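Local coordinates for tail protein, 43 kDa (Neisseria meningitidis MC58, PDB 3D37) that is of unknown detailed function but probably forms part of the baseplate hub of a Mu-like phage tail, at residues H287-V301 with A312-S324. Residues are numbered along the deposited sequence; the frame is centred on the assembly and turned at random.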
# COMPACT_ATOMS: atom_id res chain seq x y z
N HIS A 287 -15.18 24.79 3.98
CA HIS A 287 -15.88 24.84 5.23
C HIS A 287 -17.08 25.79 5.28
O HIS A 287 -17.81 25.81 6.26
CB HIS A 287 -14.93 25.20 6.34
CG HIS A 287 -13.87 24.16 6.56
ND1 HIS A 287 -12.64 24.45 7.11
CD2 HIS A 287 -13.83 22.85 6.24
CE1 HIS A 287 -11.90 23.36 7.13
NE2 HIS A 287 -12.62 22.37 6.66
N LYS A 288 -17.29 26.56 4.20
CA LYS A 288 -18.36 27.57 4.13
C LYS A 288 -19.26 27.36 2.95
O LYS A 288 -18.83 26.90 1.93
CB LYS A 288 -17.76 28.95 4.00
CG LYS A 288 -17.19 29.42 5.28
CD LYS A 288 -16.29 30.64 5.11
CE LYS A 288 -16.00 31.22 6.49
NZ LYS A 288 -15.04 32.42 6.53
N THR A 289 -20.52 27.69 3.12
CA THR A 289 -21.39 27.89 1.98
C THR A 289 -20.90 29.05 1.08
O THR A 289 -20.10 29.88 1.46
CB THR A 289 -22.78 28.27 2.40
OG1 THR A 289 -22.77 29.62 2.94
CG2 THR A 289 -23.33 27.28 3.43
N ARG A 290 -21.46 29.09 -0.12
CA ARG A 290 -21.20 30.18 -1.05
C ARG A 290 -21.44 31.58 -0.45
O ARG A 290 -20.77 32.52 -0.82
CB ARG A 290 -22.05 30.01 -2.32
CG ARG A 290 -21.35 29.26 -3.38
CD ARG A 290 -21.70 29.76 -4.82
NE ARG A 290 -20.81 30.84 -5.31
CZ ARG A 290 -19.49 30.72 -5.51
NH1 ARG A 290 -18.83 29.59 -5.28
NH2 ARG A 290 -18.81 31.77 -5.94
N ASP A 291 -22.39 31.71 0.45
CA ASP A 291 -22.64 33.00 1.10
C ASP A 291 -21.94 33.13 2.45
O ASP A 291 -22.30 33.96 3.28
CB ASP A 291 -24.13 33.30 1.20
CG ASP A 291 -24.89 32.33 2.09
OD1 ASP A 291 -24.49 31.14 2.13
OD2 ASP A 291 -25.92 32.77 2.71
N GLY A 292 -20.90 32.35 2.65
CA GLY A 292 -19.96 32.62 3.72
C GLY A 292 -20.33 32.08 5.06
O GLY A 292 -19.73 32.48 6.05
N VAL A 293 -21.28 31.15 5.11
CA VAL A 293 -21.76 30.57 6.41
C VAL A 293 -20.97 29.26 6.67
O VAL A 293 -20.94 28.37 5.82
CB VAL A 293 -23.30 30.33 6.40
CG1 VAL A 293 -23.78 29.64 7.66
CG2 VAL A 293 -24.12 31.69 6.22
N LEU A 294 -20.30 29.20 7.82
CA LEU A 294 -19.70 27.98 8.32
C LEU A 294 -20.76 26.89 8.53
O LEU A 294 -21.71 27.11 9.20
CB LEU A 294 -18.94 28.26 9.60
CG LEU A 294 -17.64 29.00 9.39
CD1 LEU A 294 -17.16 29.70 10.64
CD2 LEU A 294 -16.54 28.10 8.81
N TRP A 295 -20.55 25.72 7.92
CA TRP A 295 -21.43 24.57 8.12
C TRP A 295 -21.50 24.29 9.63
O TRP A 295 -20.49 24.30 10.31
CB TRP A 295 -20.92 23.33 7.37
CG TRP A 295 -20.82 23.47 5.91
CD1 TRP A 295 -19.68 23.54 5.18
CD2 TRP A 295 -21.89 23.51 4.97
NE1 TRP A 295 -19.96 23.61 3.87
CE2 TRP A 295 -21.31 23.64 3.70
CE3 TRP A 295 -23.28 23.50 5.07
CZ2 TRP A 295 -22.07 23.71 2.54
CZ3 TRP A 295 -24.02 23.59 3.94
CH2 TRP A 295 -23.43 23.67 2.70
N GLN A 296 -22.70 24.06 10.11
CA GLN A 296 -22.98 23.93 11.53
C GLN A 296 -24.27 23.16 11.68
O GLN A 296 -25.26 23.46 10.97
CB GLN A 296 -23.16 25.33 12.13
CG GLN A 296 -23.28 25.37 13.66
CD GLN A 296 -21.97 24.99 14.35
OE1 GLN A 296 -22.02 24.47 15.48
NE2 GLN A 296 -20.82 25.26 13.73
N PRO A 297 -24.32 22.21 12.64
CA PRO A 297 -25.62 21.51 12.83
C PRO A 297 -26.76 22.47 13.08
O PRO A 297 -26.54 23.45 13.77
CB PRO A 297 -25.34 20.61 14.05
CG PRO A 297 -23.85 20.37 13.97
CD PRO A 297 -23.30 21.69 13.56
N GLY A 298 -27.99 22.17 12.57
CA GLY A 298 -29.13 23.06 12.75
C GLY A 298 -29.53 23.79 11.49
O GLY A 298 -30.66 24.26 11.37
N LEU A 299 -28.61 23.83 10.52
CA LEU A 299 -28.90 24.28 9.16
C LEU A 299 -29.72 23.26 8.35
O LEU A 299 -29.68 22.05 8.60
CB LEU A 299 -27.61 24.61 8.41
CG LEU A 299 -26.71 25.64 9.07
CD1 LEU A 299 -25.45 25.79 8.32
CD2 LEU A 299 -27.52 27.00 9.20
N ARG A 300 -30.50 23.78 7.40
CA ARG A 300 -31.22 22.94 6.45
C ARG A 300 -30.58 23.16 5.09
O ARG A 300 -30.13 24.26 4.80
CB ARG A 300 -32.71 23.24 6.46
CG ARG A 300 -33.33 22.82 7.79
CD ARG A 300 -34.65 23.40 8.02
NE ARG A 300 -35.72 22.88 7.17
CZ ARG A 300 -36.35 23.55 6.22
NH1 ARG A 300 -36.03 24.81 5.94
NH2 ARG A 300 -37.32 22.97 5.53
N VAL A 301 -30.46 22.08 4.32
CA VAL A 301 -29.73 22.05 3.08
C VAL A 301 -30.62 21.42 1.99
O VAL A 301 -31.17 20.31 2.16
CB VAL A 301 -28.36 21.27 3.21
CG1 VAL A 301 -27.58 21.39 1.92
CG2 VAL A 301 -27.52 21.79 4.39
N ALA A 312 -34.78 17.53 -2.52
CA ALA A 312 -35.44 17.68 -1.22
C ALA A 312 -34.55 18.46 -0.27
O ALA A 312 -33.36 18.69 -0.54
CB ALA A 312 -35.75 16.30 -0.64
N VAL A 313 -35.15 18.87 0.83
CA VAL A 313 -34.46 19.57 1.89
C VAL A 313 -34.22 18.54 3.02
O VAL A 313 -35.09 17.68 3.34
CB VAL A 313 -35.27 20.78 2.44
CG1 VAL A 313 -34.55 21.44 3.64
CG2 VAL A 313 -35.55 21.79 1.34
N PHE A 314 -33.02 18.63 3.56
CA PHE A 314 -32.54 17.81 4.65
C PHE A 314 -32.03 18.71 5.77
O PHE A 314 -31.63 19.87 5.56
CB PHE A 314 -31.45 16.83 4.18
CG PHE A 314 -31.90 15.90 3.10
CD1 PHE A 314 -32.50 14.69 3.42
CD2 PHE A 314 -31.76 16.24 1.77
CE1 PHE A 314 -32.95 13.82 2.41
CE2 PHE A 314 -32.22 15.40 0.75
CZ PHE A 314 -32.80 14.17 1.07
N PHE A 315 -32.07 18.13 6.97
CA PHE A 315 -31.67 18.75 8.22
C PHE A 315 -30.27 18.27 8.64
O PHE A 315 -29.98 17.05 8.69
CB PHE A 315 -32.65 18.40 9.30
CG PHE A 315 -32.33 19.03 10.61
CD1 PHE A 315 -32.43 20.41 10.76
CD2 PHE A 315 -31.91 18.26 11.71
CE1 PHE A 315 -32.10 21.02 11.99
CE2 PHE A 315 -31.59 18.86 12.94
CZ PHE A 315 -31.68 20.24 13.08
N LEU A 316 -29.39 19.22 8.88
CA LEU A 316 -28.01 18.94 9.21
C LEU A 316 -27.83 18.64 10.70
O LEU A 316 -27.95 19.50 11.53
CB LEU A 316 -27.08 20.06 8.73
CG LEU A 316 -25.58 19.87 8.91
CD1 LEU A 316 -25.08 18.72 7.99
CD2 LEU A 316 -24.83 21.22 8.59
N MET A 317 -27.51 17.40 11.00
CA MET A 317 -27.54 16.90 12.39
C MET A 317 -26.12 16.83 12.93
O MET A 317 -25.91 16.85 14.11
CB MET A 317 -28.22 15.50 12.37
CG MET A 317 -28.48 14.87 13.68
SD MET A 317 -29.91 15.52 14.65
CE MET A 317 -31.15 14.84 13.50
N GLY A 318 -25.17 16.68 12.03
CA GLY A 318 -23.76 16.54 12.34
C GLY A 318 -22.87 17.04 11.23
O GLY A 318 -23.26 17.04 10.06
N ARG A 319 -21.71 17.57 11.61
CA ARG A 319 -20.78 18.03 10.64
C ARG A 319 -19.34 17.98 11.10
O ARG A 319 -19.03 18.25 12.25
CB ARG A 319 -21.14 19.42 10.09
CG ARG A 319 -20.83 20.56 10.92
CD ARG A 319 -19.40 21.13 10.72
NE ARG A 319 -19.34 22.13 11.75
CZ ARG A 319 -18.90 21.99 13.00
NH1 ARG A 319 -18.30 20.92 13.45
NH2 ARG A 319 -19.04 23.01 13.79
N ARG A 320 -18.49 17.64 10.15
CA ARG A 320 -17.07 17.47 10.43
C ARG A 320 -16.23 18.28 9.44
O ARG A 320 -16.22 18.01 8.26
CB ARG A 320 -16.80 15.97 10.40
CG ARG A 320 -15.42 15.40 10.69
CD ARG A 320 -15.58 13.85 10.55
NE ARG A 320 -14.30 13.26 10.33
CZ ARG A 320 -14.04 12.19 9.56
NH1 ARG A 320 -15.00 11.47 8.94
NH2 ARG A 320 -12.75 11.85 9.41
N PHE A 321 -15.56 19.31 9.98
CA PHE A 321 -14.50 20.03 9.31
C PHE A 321 -13.22 19.16 9.31
O PHE A 321 -12.78 18.67 10.35
CB PHE A 321 -14.16 21.38 9.98
CG PHE A 321 -15.29 22.36 10.07
CD1 PHE A 321 -16.07 22.70 8.95
CD2 PHE A 321 -15.54 23.03 11.28
CE1 PHE A 321 -17.11 23.68 9.05
CE2 PHE A 321 -16.58 24.03 11.39
CZ PHE A 321 -17.34 24.36 10.30
N MET A 322 -12.67 18.98 8.12
CA MET A 322 -11.55 18.12 7.90
C MET A 322 -10.46 18.80 7.04
O MET A 322 -10.76 19.54 6.12
CB MET A 322 -12.03 16.85 7.18
CG MET A 322 -13.22 16.09 7.83
SD MET A 322 -13.57 14.49 6.98
CE MET A 322 -14.25 15.11 5.47
N LEU A 323 -9.22 18.54 7.38
CA LEU A 323 -8.06 18.81 6.54
C LEU A 323 -7.23 17.54 6.51
O LEU A 323 -6.96 16.97 7.55
CB LEU A 323 -7.16 19.92 7.14
CG LEU A 323 -5.78 20.29 6.53
CD1 LEU A 323 -5.89 20.81 5.09
CD2 LEU A 323 -5.07 21.28 7.46
N SER A 324 -6.81 17.14 5.31
CA SER A 324 -5.81 16.11 5.11
C SER A 324 -4.87 16.52 4.01
O SER A 324 -5.20 17.34 3.14
CB SER A 324 -6.45 14.76 4.73
OG SER A 324 -7.28 14.79 3.58
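F321 meets 287-301 at one of two close-packed places, its ring lodged among H287, L294 and W295. Its CB sits over one face of the H287 imidazole in a CH-pi contact, 4.0 Å from the ring centroid, while the two ring planes lie oblique at 52°. The ring's outer end suits an apolar aromatic, CE1 lying 4.2 Å from W295 CB and CZ near L294 CD2. Beside it R319, with CG between backbone N and carbonyl carbon (chi1 78°) and a second bend at chi2, doubles back and brings NE to W295 O at 2.8 Å; this bond, in the guanidinium plane, holds the group, and F321 CE2 and P297 CD, over opposite faces near the rim, probably limit its rotation.

Next comes a type II turn, Q296 to L299, where a CB on G298 would jam against the preceding carbonyl O; G298 N donates to L316 O at 2.9 Å. L316, the second close-packed place, donates its N to L299 O at 2.9 Å, and its branched CD2 fits between L299 CB and W295 CE3. V301 and F314, buried, exchange two backbone bonds. The other face is looser: partly exposed R300 lays its guanidinium over V313 CG1, its long chain carrying the charge to S183 and D338.

In this hairpin of strands 300-305 and 310-324, strand 330-337 packs against W295 and L316, strand 187-191 against W295 and V301, and strand 24-30 against P297.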